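Local coordinates for 2-hydroxyisobutyryl-CoA mutase large subunit (Aquincola tertiaricarbonis, PDB 4R3U), which forms the substrate-binding half of a cobalamin-dependent mutase that, with its small partner subunit, interconverts 2-hydroxyisobutyryl-CoA and (S)-3-hydroxybutyryl-CoA, at residues A188-L193 with K245-I250; I257-S262 with A345-T350; L265-F270 with F298-Q303. All coordinates share one frame; numbering follows the deposited sequence.

Contact 1. Residues A188-L193 with K245-I250. With 3KK (S-{(3R,5R,9R)-1-[(2R,3S,4R,5R)-5-(6-amino-9H-purin-9-yl)-4-hydroxy-3-(phosphonooxy)tetrahydrofuran-2-yl]-3,5,9-trihydroxy-8,8-dimethyl-3,5-dioxido-10,14-dioxo-2,4,6-trioxa-11,15-diaza-3lambda~5~,5lambda~5~-diphosphaheptadecan-17-yl} 2-hydroxy-2-methylpropanethioate), chain F.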
loop_
_atom_site.group_PDB
_atom_site.type_symbol
_atom_site.label_atom_id
_atom_site.label_comp_id
_atom_site.label_asym_id
_atom_site.label_seq_id
_atom_site.Cartn_x
_atom_site.Cartn_y
_atom_site.Cartn_z
ATOM N N ALA A 188 19.706 33.329 -4.487
ATOM C CA ALA A 188 19.845 34.783 -4.532
ATOM C C ALA A 188 18.494 35.416 -4.876
ATOM O O ALA A 188 18.127 36.419 -4.266
ATOM C CB ALA A 188 20.882 35.181 -5.564
ATOM N N MET A 189 17.742 34.800 -5.813
ATOM C CA MET A 189 16.415 35.248 -6.246
ATOM C C MET A 189 15.403 35.110 -5.141
ATOM O O MET A 189 14.557 36.005 -4.978
ATOM C CB MET A 189 15.933 34.477 -7.475
ATOM C CG MET A 189 16.553 34.932 -8.765
ATOM S SD MET A 189 16.005 33.919 -10.154
ATOM C CE MET A 189 17.076 34.547 -11.448
ATOM N N TYR A 190 15.490 33.993 -4.374
ATOM C CA TYR A 190 14.599 33.737 -3.258
ATOM C C TYR A 190 14.775 34.799 -2.172
ATOM O O TYR A 190 13.777 35.351 -1.681
ATOM C CB TYR A 190 14.805 32.317 -2.704
ATOM C CG TYR A 190 13.658 31.825 -1.844
ATOM C CD1 TYR A 190 12.451 31.411 -2.417
ATOM C CD2 TYR A 190 13.789 31.727 -0.463
ATOM C CE1 TYR A 190 11.401 30.922 -1.628
ATOM C CE2 TYR A 190 12.744 31.249 0.337
ATOM C CZ TYR A 190 11.552 30.846 -0.249
ATOM O OH TYR A 190 10.533 30.362 0.547
ATOM N N VAL A 191 16.059 35.109 -1.835
ATOM C CA VAL A 191 16.439 36.108 -0.840
ATOM C C VAL A 191 15.959 37.486 -1.283
ATOM O O VAL A 191 15.292 38.171 -0.504
ATOM C CB VAL A 191 17.955 36.049 -0.479
ATOM C CG1 VAL A 191 18.393 37.252 0.372
ATOM C CG2 VAL A 191 18.283 34.746 0.235
ATOM N N ALA A 192 16.244 37.866 -2.547
ATOM C CA ALA A 192 15.803 39.119 -3.161
ATOM C C ALA A 192 14.274 39.250 -3.100
ATOM O O ALA A 192 13.785 40.328 -2.760
ATOM C CB ALA A 192 16.279 39.187 -4.603
ATOM N N LEU A 193 13.527 38.150 -3.370
ATOM C CA LEU A 193 12.056 38.112 -3.307
ATOM C C LEU A 193 11.536 38.347 -1.865
ATOM O O LEU A 193 10.620 39.142 -1.672
ATOM C CB LEU A 193 11.502 36.787 -3.897
ATOM C CG LEU A 193 9.969 36.586 -3.874
ATOM C CD1 LEU A 193 9.238 37.597 -4.741
ATOM C CD2 LEU A 193 9.597 35.213 -4.332
ATOM N N LYS A 245 18.652 31.505 9.085
ATOM C CA LYS A 245 18.450 30.619 10.231
ATOM C C LYS A 245 17.544 29.397 10.021
ATOM O O LYS A 245 17.869 28.319 10.530
ATOM C CB LYS A 245 18.023 31.414 11.483
ATOM C CG LYS A 245 19.167 32.221 12.106
ATOM C CD LYS A 245 18.862 32.637 13.562
ATOM C CE LYS A 245 18.229 34.013 13.693
ATOM N NZ LYS A 245 18.442 34.607 15.039
ATOM N N ARG A 246 16.412 29.562 9.305
ATOM C CA ARG A 246 15.455 28.472 9.088
ATOM C C ARG A 246 15.583 27.767 7.719
ATOM O O ARG A 246 14.810 26.848 7.414
ATOM C CB ARG A 246 14.024 28.958 9.339
ATOM C CG ARG A 246 13.685 29.028 10.797
ATOM C CD ARG A 246 12.229 29.329 11.022
ATOM N NE ARG A 246 11.411 28.137 10.861
ATOM C CZ ARG A 246 10.309 28.084 10.124
ATOM N NH1 ARG A 246 9.872 29.171 9.495
ATOM N NH2 ARG A 246 9.636 26.945 10.002
ATOM N N TYR A 247 16.577 28.184 6.909
ATOM C CA TYR A 247 16.835 27.641 5.571
ATOM C C TYR A 247 17.806 26.444 5.541
ATOM O O TYR A 247 18.805 26.431 6.270
ATOM C CB TYR A 247 17.311 28.749 4.614
ATOM C CG TYR A 247 16.989 28.465 3.170
ATOM C CD1 TYR A 247 15.766 28.834 2.624
ATOM C CD2 TYR A 247 17.906 27.820 2.342
ATOM C CE1 TYR A 247 15.464 28.583 1.288
ATOM C CE2 TYR A 247 17.611 27.553 1.005
ATOM C CZ TYR A 247 16.387 27.934 0.483
ATOM O OH TYR A 247 16.096 27.674 -0.834
ATOM N N ASN A 248 17.501 25.463 4.664
ATOM C CA ASN A 248 18.296 24.261 4.422
ATOM C C ASN A 248 19.104 24.481 3.134
ATOM O O ASN A 248 18.527 24.428 2.051
ATOM C CB ASN A 248 17.389 23.040 4.333
ATOM C CG ASN A 248 16.546 22.859 5.561
ATOM O OD1 ASN A 248 17.063 22.605 6.638
ATOM N ND2 ASN A 248 15.235 23.018 5.434
ATOM N N PRO A 249 20.420 24.830 3.236
ATOM C CA PRO A 249 21.186 25.163 2.019
ATOM C C PRO A 249 21.489 24.014 1.046
ATOM O O PRO A 249 21.978 24.282 -0.049
ATOM C CB PRO A 249 22.485 25.778 2.577
ATOM C CG PRO A 249 22.648 25.148 3.893
ATOM C CD PRO A 249 21.259 24.982 4.451
ATOM N N ILE A 250 21.263 22.768 1.444
ATOM C CA ILE A 250 21.587 21.593 0.637
ATOM C C ILE A 250 20.760 20.413 1.104
ATOM O O ILE A 250 20.332 20.341 2.249
ATOM C CB ILE A 250 23.115 21.281 0.782
ATOM C CG1 ILE A 250 23.603 20.222 -0.242
ATOM C CG2 ILE A 250 23.504 20.911 2.262
ATOM C CD1 ILE A 250 25.141 20.010 -0.308
HETATM C C4 3KK F . 14.818 15.512 -10.106
HETATM C C3 3KK F . 13.858 15.062 -9.009
HETATM C C2 3KK F . 13.776 13.538 -8.970
HETATM O O3 3KK F . 12.580 15.587 -9.323
HETATM C C1 3KK F . 14.270 15.578 -7.623
HETATM O O1 3KK F . 15.444 15.594 -7.245
HETATM S S1P 3KK F . 12.905 16.127 -6.655
HETATM C C2P 3KK F . 13.687 16.710 -5.124
HETATM C C3P 3KK F . 12.692 17.480 -4.293
HETATM N N4P 3KK F . 13.339 17.840 -3.038
HETATM C C5P 3KK F . 12.644 18.101 -1.927
HETATM O O5P 3KK F . 11.411 18.081 -1.853
HETATM C C6P 3KK F . 13.538 18.438 -0.729
HETATM C C7P 3KK F . 12.735 18.862 0.491
HETATM N N8P 3KK F . 13.628 19.076 1.636
HETATM C C9P 3KK F . 13.181 19.641 2.768
HETATM O O9P 3KK F . 12.020 20.033 2.900
HETATM C CAP 3KK F . 14.245 19.885 3.878
HETATM O OAP 3KK F . 15.524 20.266 3.327
HETATM C CBP 3KK F . 14.324 18.813 5.017
HETATM C CDP 3KK F . 15.244 19.313 6.141
HETATM C CEP 3KK F . 14.891 17.485 4.504
HETATM C CCP 3KK F . 12.940 18.571 5.656
HETATM O O6A 3KK F . 12.384 19.840 6.043
HETATM P P2A 3KK F . 10.856 20.099 6.360
HETATM O O4A 3KK F . 10.018 19.425 5.357
HETATM O O5A 3KK F . 10.690 21.560 6.561
HETATM O O3A 3KK F . 10.703 19.286 7.757
HETATM P P1A 3KK F . 11.391 19.646 9.204
HETATM O O1A 3KK F . 12.547 20.573 9.075
HETATM O O2A 3KK F . 11.594 18.371 9.913
HETATM O O5B 3KK F . 10.096 20.388 9.857
HETATM C C5B 3KK F . 9.858 21.810 9.767
HETATM C C4B 3KK F . 9.853 22.435 11.174
HETATM O O4B 3KK F . 9.038 21.665 12.110
HETATM C C3B 3KK F . 11.261 22.484 11.759
HETATM O O3B 3KK F . 11.390 23.714 12.513
HETATM P P3B 3KK F . 12.336 24.941 12.054
HETATM O O8A 3KK F . 13.677 24.317 12.024
HETATM O O7A 3KK F . 11.765 25.331 10.748
HETATM O O9A 3KK F . 12.110 25.920 13.145
HETATM C C2B 3KK F . 11.302 21.278 12.681
HETATM O O2B 3KK F . 12.250 21.445 13.741
HETATM C C1B 3KK F . 9.879 21.226 13.200
HETATM N N9A 3KK F . 9.466 19.848 13.599
HETATM C C8A 3KK F . 9.331 18.762 12.839
HETATM N N7A 3KK F . 8.950 17.754 13.619
HETATM C C5A 3KK F . 8.822 18.215 14.868
HETATM C C4A 3KK F . 9.139 19.525 14.849
HETATM N N3A 3KK F . 9.102 20.278 15.980
HETATM C C2A 3KK F . 8.711 19.702 17.209
HETATM N N1A 3KK F . 8.381 18.318 17.179
HETATM C C6A 3KK F . 8.460 17.621 16.026
HETATM N N6A 3KK F . 8.159 16.322 15.986
#
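In the TIM barrel that binds acyl-CoA, Y190 of helix 183-196 meets Y247 on the short, weakly bonded strand around 247-248, beside the pocket for the coenzyme's phosphate. The touch is confined to the two rings. CE2 of Y190 lies 3.9 Å from CE1 of Y247, the centroids are 5.9 Å apart and the planes are inclined at 49°, an oblique pair. Both tyrosines have CG anti to the backbone N (chi1 -162° in Y190), which carries each ring across the gap. Y190 also packs on F177, while Y247 approaches V208 of the substrate site.

The neighbouring R246 reaches 3KK instead. Its NE donates to O7A at 2.8 Å, and its NH2 to the same O7A at 2.8 Å, so one oxygen of the 3'-phosphate is gripped from two donors along the guanidinium edge, with P3B in that group's plane. A leucine here would remove these donors and would probably leave the 3'-phosphate short of a positive partner. The nearby N248 OD1 accepts hydrogen bonds from R295 and R339. A longer bond adds to the phosphate grip: R246 NE to O9A of 3KK, 3.3 Å.

Contact 2. Residues I257-S262 with A345-T350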
loop_
_atom_site.group_PDB
_atom_site.type_symbol
_atom_site.label_atom_id
_atom_site.label_comp_id
_atom_site.label_asym_id
_atom_site.label_seq_id
_atom_site.Cartn_x
_atom_site.Cartn_y
_atom_site.Cartn_z
ATOM N N ILE A 257 21.488 8.719 -7.169
ATOM C CA ILE A 257 22.484 7.647 -7.207
ATOM C C ILE A 257 21.703 6.333 -7.371
ATOM O O ILE A 257 22.021 5.546 -8.272
ATOM C CB ILE A 257 23.441 7.682 -5.957
ATOM C CG1 ILE A 257 24.369 8.937 -5.982
ATOM C CG2 ILE A 257 24.285 6.384 -5.817
ATOM C CD1 ILE A 257 24.844 9.423 -4.607
ATOM N N SER A 258 20.638 6.131 -6.553
ATOM C CA SER A 258 19.785 4.937 -6.663
ATOM C C SER A 258 19.124 4.850 -8.049
ATOM O O SER A 258 19.214 3.822 -8.729
ATOM C CB SER A 258 18.709 4.942 -5.584
ATOM O OG SER A 258 17.980 3.728 -5.626
ATOM N N GLU A 259 18.446 5.936 -8.444
ATOM C CA GLU A 259 17.723 6.039 -9.713
ATOM C C GLU A 259 18.613 5.912 -10.968
ATOM O O GLU A 259 18.118 5.494 -12.030
ATOM C CB GLU A 259 16.836 7.279 -9.722
ATOM C CG GLU A 259 15.689 7.171 -8.736
ATOM C CD GLU A 259 14.491 6.388 -9.224
ATOM O OE1 GLU A 259 14.091 5.422 -8.535
ATOM O OE2 GLU A 259 13.971 6.718 -10.315
ATOM N N ALA A 260 19.926 6.229 -10.826
ATOM C CA ALA A 260 20.937 6.052 -11.872
ATOM C C ALA A 260 21.305 4.541 -12.005
ATOM O O ALA A 260 22.056 4.177 -12.906
ATOM C CB ALA A 260 22.180 6.870 -11.552
ATOM N N GLY A 261 20.839 3.719 -11.053
ATOM C CA GLY A 261 21.007 2.270 -11.018
ATOM C C GLY A 261 21.775 1.677 -9.862
ATOM O O GLY A 261 22.241 0.537 -9.965
ATOM N N SER A 262 21.985 2.448 -8.784
ATOM C CA SER A 262 22.780 1.968 -7.641
ATOM C C SER A 262 22.007 1.028 -6.732
ATOM O O SER A 262 20.781 0.913 -6.792
ATOM C CB SER A 262 23.328 3.138 -6.820
ATOM O OG SER A 262 22.497 3.480 -5.714
ATOM N N ALA A 345 10.543 5.280 -5.100
ATOM C CA ALA A 345 11.288 4.889 -6.295
ATOM C C ALA A 345 10.485 4.885 -7.587
ATOM O O ALA A 345 9.714 3.954 -7.877
ATOM C CB ALA A 345 11.957 3.546 -6.083
ATOM N N ALA A 346 10.729 5.903 -8.405
ATOM C CA ALA A 346 10.137 6.096 -9.720
ATOM C C ALA A 346 10.593 4.937 -10.683
ATOM O O ALA A 346 9.796 4.464 -11.506
ATOM C CB ALA A 346 10.597 7.421 -10.233
ATOM N N ALA A 347 11.857 4.439 -10.519
ATOM C CA ALA A 347 12.384 3.357 -11.339
ATOM C C ALA A 347 11.623 1.992 -11.179
ATOM O O ALA A 347 11.760 1.111 -12.057
ATOM C CB ALA A 347 13.883 3.185 -11.100
ATOM N N THR A 348 10.820 1.830 -10.088
ATOM C CA THR A 348 10.035 0.609 -9.847
ATOM C C THR A 348 8.667 0.621 -10.564
ATOM O O THR A 348 8.000 -0.417 -10.666
ATOM C CB THR A 348 9.792 0.384 -8.378
ATOM O OG1 THR A 348 8.994 1.443 -7.890
ATOM C CG2 THR A 348 11.055 0.231 -7.573
ATOM N N LEU A 349 8.230 1.807 -10.995
ATOM C CA LEU A 349 6.932 2.041 -11.607
ATOM C C LEU A 349 6.928 1.717 -13.089
ATOM O O LEU A 349 7.952 1.857 -13.763
ATOM C CB LEU A 349 6.439 3.472 -11.304
ATOM C CG LEU A 349 6.477 3.940 -9.818
ATOM C CD1 LEU A 349 5.812 5.273 -9.659
ATOM C CD2 LEU A 349 5.755 2.986 -8.902
ATOM N N THR A 350 5.775 1.253 -13.588
ATOM C CA THR A 350 5.603 0.773 -14.968
ATOM C C THR A 350 4.640 1.542 -15.859
ATOM O O THR A 350 3.715 2.182 -15.373
ATOM C CB THR A 350 5.223 -0.741 -14.972
ATOM O OG1 THR A 350 3.944 -0.887 -14.394
ATOM C CG2 THR A 350 6.214 -1.619 -14.209
#
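E259 is the residue of 257-262 whose side chain crosses to A345, A346 and A347, and the two helical residues before it face other neighbours. I257 packs on F270 and T271 of helix 264-283 and on M217 and A218 of helix 213-219; S258 lies against E267.

At E259 the chain bends at chi2 (-82°), which brings the carboxylate up to the backbone of the 3-10 segment 346-348. The main bond runs from A347 N to E259 OE1, 3.1 Å long and nearly straight at 166°, and it uses the syn lone pair of OE1. A second, weak bond runs from A347 N to E259 OE2, also 3.1 Å. The two oxygens are flanked by methyl groups: OE2 of E259 sits 3.4 Å from CB of A346, and OE1 of E259 is 3.4 Å from CB of A347. The N-H of A347, in the 3-10 segment, would be expected to stabilise a negative charge on E259.

This is the mouth of the TIM barrel, where E259, A260, A346 and A347 border cobalamin and A346 also touches 5'-deoxyadenosine. The carbonyl O of E259 accepts from R31 of the small subunit, whose side chain packs on A347.

After A260, G261 turns to positive phi (118°) in a Schellman motif: S262 N bonds to I257 O at 3.1 Å and G261 N to S258 O at 2.8 Å. At these backbone angles a CB would run into the carbonyl O of A260. The 345-350 loop is itself tied internally, T348 OG1 donating to A345 O at 2.6 Å in the carbonyl plane; the same oxygen also takes T348 N.

Contact 3. Residues L265-F270 with F298-Q303. With 3HC (3-hydroxybutanoyl-coenzyme A), chain E.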
loop_
_atom_site.group_PDB
_atom_site.type_symbol
_atom_site.label_atom_id
_atom_site.label_comp_id
_atom_site.label_asym_id
_atom_site.label_seq_id
_atom_site.Cartn_x
_atom_site.Cartn_y
_atom_site.Cartn_z
ATOM N N LEU A 265 23.078 0.253 -0.732
ATOM C CA LEU A 265 24.378 0.416 -0.076
ATOM C C LEU A 265 25.214 1.491 -0.767
ATOM O O LEU A 265 25.843 2.294 -0.085
ATOM C CB LEU A 265 25.162 -0.912 -0.007
ATOM C CG LEU A 265 26.553 -0.857 0.687
ATOM C CD1 LEU A 265 26.443 -0.372 2.144
ATOM C CD2 LEU A 265 27.258 -2.183 0.594
ATOM N N GLN A 266 25.225 1.507 -2.108
ATOM C CA GLN A 266 25.941 2.528 -2.884
ATOM C C GLN A 266 25.278 3.886 -2.654
ATOM O O GLN A 266 25.966 4.877 -2.418
ATOM C CB GLN A 266 25.984 2.171 -4.372
ATOM C CG GLN A 266 26.921 1.011 -4.699
ATOM C CD GLN A 266 26.545 0.289 -5.972
ATOM O OE1 GLN A 266 25.558 0.592 -6.637
ATOM N NE2 GLN A 266 27.281 -0.738 -6.305
ATOM N N GLU A 267 23.950 3.905 -2.608
ATOM C CA GLU A 267 23.187 5.109 -2.345
ATOM C C GLU A 267 23.609 5.736 -1.009
ATOM O O GLU A 267 24.101 6.875 -0.990
ATOM C CB GLU A 267 21.684 4.801 -2.343
ATOM C CG GLU A 267 20.894 6.023 -1.920
ATOM C CD GLU A 267 19.431 5.842 -1.622
ATOM O OE1 GLU A 267 18.964 4.684 -1.600
ATOM O OE2 GLU A 267 18.755 6.869 -1.380
ATOM N N ALA A 268 23.434 4.974 0.087
ATOM C CA ALA A 268 23.776 5.372 1.450
ATOM C C ALA A 268 25.239 5.803 1.586
ATOM O O ALA A 268 25.522 6.922 2.026
ATOM C CB ALA A 268 23.459 4.231 2.428
ATOM N N ALA A 269 26.166 4.925 1.193
ATOM C CA ALA A 269 27.608 5.177 1.304
ATOM C C ALA A 269 28.143 6.305 0.443
ATOM O O ALA A 269 28.945 7.083 0.933
ATOM C CB ALA A 269 28.387 3.901 1.049
ATOM N N PHE A 270 27.699 6.421 -0.828
ATOM C CA PHE A 270 28.184 7.489 -1.723
ATOM C C PHE A 270 27.676 8.878 -1.310
ATOM O O PHE A 270 28.395 9.860 -1.499
ATOM C CB PHE A 270 27.903 7.169 -3.204
ATOM C CG PHE A 270 28.479 5.875 -3.760
ATOM C CD1 PHE A 270 29.396 5.121 -3.028
ATOM C CD2 PHE A 270 28.135 5.434 -5.029
ATOM C CE1 PHE A 270 29.929 3.947 -3.545
ATOM C CE2 PHE A 270 28.712 4.282 -5.560
ATOM C CZ PHE A 270 29.585 3.538 -4.807
ATOM N N PHE A 298 19.498 15.841 3.886
ATOM C CA PHE A 298 19.681 14.781 2.885
ATOM C C PHE A 298 18.412 14.486 2.095
ATOM O O PHE A 298 17.320 14.953 2.443
ATOM C CB PHE A 298 20.172 13.504 3.591
ATOM C CG PHE A 298 21.508 13.669 4.257
ATOM C CD1 PHE A 298 21.608 14.250 5.522
ATOM C CD2 PHE A 298 22.674 13.290 3.610
ATOM C CE1 PHE A 298 22.855 14.459 6.113
ATOM C CE2 PHE A 298 23.923 13.478 4.220
ATOM C CZ PHE A 298 24.001 14.068 5.458
ATOM N N PHE A 299 18.569 13.717 1.023
ATOM C CA PHE A 299 17.465 13.293 0.168
ATOM C C PHE A 299 17.720 11.857 -0.272
ATOM O O PHE A 299 18.712 11.562 -0.943
ATOM C CB PHE A 299 17.289 14.273 -1.023
ATOM C CG PHE A 299 16.378 13.857 -2.164
ATOM C CD1 PHE A 299 15.192 13.167 -1.921
ATOM C CD2 PHE A 299 16.668 14.223 -3.467
ATOM C CE1 PHE A 299 14.345 12.812 -2.963
ATOM C CE2 PHE A 299 15.803 13.882 -4.518
ATOM C CZ PHE A 299 14.632 13.200 -4.256
ATOM N N PHE A 300 16.831 10.953 0.138
ATOM C CA PHE A 300 16.939 9.522 -0.196
ATOM C C PHE A 300 15.689 8.974 -0.887
ATOM O O PHE A 300 14.611 9.542 -0.773
ATOM C CB PHE A 300 17.281 8.697 1.065
ATOM C CG PHE A 300 18.624 9.070 1.649
ATOM C CD1 PHE A 300 19.808 8.777 0.966
ATOM C CD2 PHE A 300 18.709 9.753 2.864
ATOM C CE1 PHE A 300 21.046 9.152 1.492
ATOM C CE2 PHE A 300 19.946 10.111 3.393
ATOM C CZ PHE A 300 21.108 9.824 2.701
ATOM N N VAL A 301 15.846 7.871 -1.591
ATOM C CA VAL A 301 14.736 7.164 -2.224
ATOM C C VAL A 301 14.143 6.191 -1.177
ATOM O O VAL A 301 14.829 5.808 -0.213
ATOM C CB VAL A 301 15.218 6.371 -3.508
ATOM C CG1 VAL A 301 16.117 5.187 -3.141
ATOM C CG2 VAL A 301 14.054 5.912 -4.362
ATOM N N SER A 302 12.902 5.765 -1.405
ATOM C CA SER A 302 12.274 4.681 -0.677
ATOM C C SER A 302 12.020 3.677 -1.782
ATOM O O SER A 302 11.104 3.847 -2.605
ATOM C CB SER A 302 10.970 5.105 -0.025
ATOM O OG SER A 302 10.444 3.965 0.632
ATOM N N GLN A 303 12.934 2.702 -1.888
ATOM C CA GLN A 303 12.892 1.660 -2.905
ATOM C C GLN A 303 11.949 0.543 -2.522
ATOM O O GLN A 303 11.268 0.618 -1.467
ATOM C CB GLN A 303 14.296 1.141 -3.276
ATOM C CG GLN A 303 14.804 1.626 -4.625
ATOM C CD GLN A 303 14.381 0.780 -5.828
ATOM O OE1 GLN A 303 13.885 -0.364 -5.736
ATOM N NE2 GLN A 303 14.610 1.328 -7.004
HETATM N N1A 3HC E . 8.374 18.288 17.166
HETATM C C2A 3HC E . 8.708 19.729 17.248
HETATM N N3A 3HC E . 9.111 20.281 15.948
HETATM C C4A 3HC E . 9.143 19.515 14.831
HETATM C C5A 3HC E . 8.825 18.204 14.852
HETATM C C6A 3HC E . 8.468 17.606 16.011
HETATM N N6A 3HC E . 8.169 16.308 15.971
HETATM N N7A 3HC E . 8.943 17.746 13.603
HETATM C C8A 3HC E . 9.319 18.756 12.822
HETATM N N9A 3HC E . 9.472 19.836 13.582
HETATM C C1B 3HC E . 9.882 21.218 13.184
HETATM C C2B 3HC E . 11.302 21.277 12.662
HETATM O O2B 3HC E . 12.250 21.446 13.722
HETATM C C3B 3HC E . 11.252 22.486 11.743
HETATM O O3B 3HC E . 11.377 23.715 12.499
HETATM P P3B 3HC E . 12.326 24.942 12.049
HETATM O O7A 3HC E . 11.767 25.332 10.738
HETATM O O8A 3HC E . 12.090 25.921 13.138
HETATM O O9A 3HC E . 13.668 24.319 12.031
HETATM C C4B 3HC E . 9.844 22.430 11.161
HETATM O O4B 3HC E . 9.034 21.659 12.100
HETATM C C5B 3HC E . 9.848 21.806 9.755
HETATM O O5B 3HC E . 10.081 20.383 9.844
HETATM P P1A 3HC E . 11.379 19.636 9.202
HETATM O O1A 3HC E . 12.538 20.561 9.077
HETATM O O2A 3HC E . 11.576 18.364 9.917
HETATM O O3A 3HC E . 10.701 19.273 7.751
HETATM P P2A 3HC E . 10.855 20.088 6.354
HETATM O O4A 3HC E . 10.019 19.413 5.349
HETATM O O5A 3HC E . 10.688 21.548 6.555
HETATM O O6A 3HC E . 12.383 19.830 6.040
HETATM C CBP 3HC E . 14.328 18.812 5.013
HETATM C CCP 3HC E . 12.942 18.564 5.646
HETATM C CDP 3HC E . 15.242 19.310 6.140
HETATM C CEP 3HC E . 14.898 17.484 4.500
HETATM C CAP 3HC E . 14.250 19.885 3.875
HETATM O OAP 3HC E . 15.531 20.263 3.325
HETATM C C9P 3HC E . 13.186 19.647 2.766
HETATM O O9P 3HC E . 12.028 20.050 2.895
HETATM N N8P 3HC E . 13.627 19.072 1.635
HETATM C C7P 3HC E . 12.731 18.861 0.492
HETATM C C6P 3HC E . 13.530 18.437 -0.733
HETATM C C5P 3HC E . 12.630 18.103 -1.927
HETATM O O5P 3HC E . 11.399 18.081 -1.848
HETATM N N4P 3HC E . 13.320 17.846 -3.044
HETATM C C3P 3HC E . 12.670 17.484 -4.295
HETATM C C2P 3HC E . 13.664 16.710 -5.117
HETATM S S1P 3HC E . 12.934 16.115 -6.673
HETATM C C1 3HC E . 14.414 15.329 -7.332
HETATM O O1 3HC E . 15.538 15.822 -7.261
HETATM C C2 3HC E . 14.236 13.923 -7.931
HETATM C C3 3HC E . 13.639 13.960 -9.340
HETATM O O3 3HC E . 12.388 14.639 -9.304
HETATM C C4 3HC E . 14.592 14.639 -10.335
#
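E267 on helix 264-283 and V301 on strand 298-302 are joined by the one hydrogen bond between their segments: V301 N donates to E267 OE2 over 3.1 Å at 165°, meeting the oxygen on its syn side and 18° out of the carboxylate plane. With CG anti to the backbone N and the chain extended beyond it, the acid spans the gap between helix and strand. Its other oxygen, OE1, forms a salt bridge to K312, and that lysine also bonds V301 O, so both backbone polar groups of V301 are engaged. The buried acid is thereby matched by a positive charge, which is likely to keep it ionised.

Helix 264-283 is the long helix of the beta-alpha-beta crossover in the TIM barrel between the adjacent parallel strands 252-253 and 298-302, after the short helix 255-259.

Van der Waals contacts flank the bond. OE2 of E267 approaches the ring edge of F300 in its plane, 3.2 Å from CD1, with carboxylate and ring planes 57° apart. OE1 of E267 lies 3.3 Å from CG1 of V301.

Ligand contact comes from the strand's other side, since the CB of F299 points away from the helix. This ring's CE2 is 3.4 Å from the thioester carbonyl oxygen O1 of 3HC, and C2 of the acyl group lies in plane at the ring edge; Y255, H256 and H341 meet the same ring.

From the N terminus, helix 183-196 opens contact 1, which closes a loop of 51 residues at strand 247-248, before either of the others begins. Contact 2 then opens at helix 255-259 and closes 82 residues later in the loop following strand 340-344. Contact 3 is nested inside the loop that contact 2 closes, tying helix 264-283 to strand 298-302. Contacts 2 and 3 adjoin, their centres about 11 Å apart: A345 N comes 2.9 Å from S302 O, a probable hydrogen bond, and S258 packs on V301. Contact 1 lies apart, its centre about 25 Å from that of contact 3, yet both reach the same parallel sheet. Contacts 1 and 2 flank the chain's centre on opposite sides.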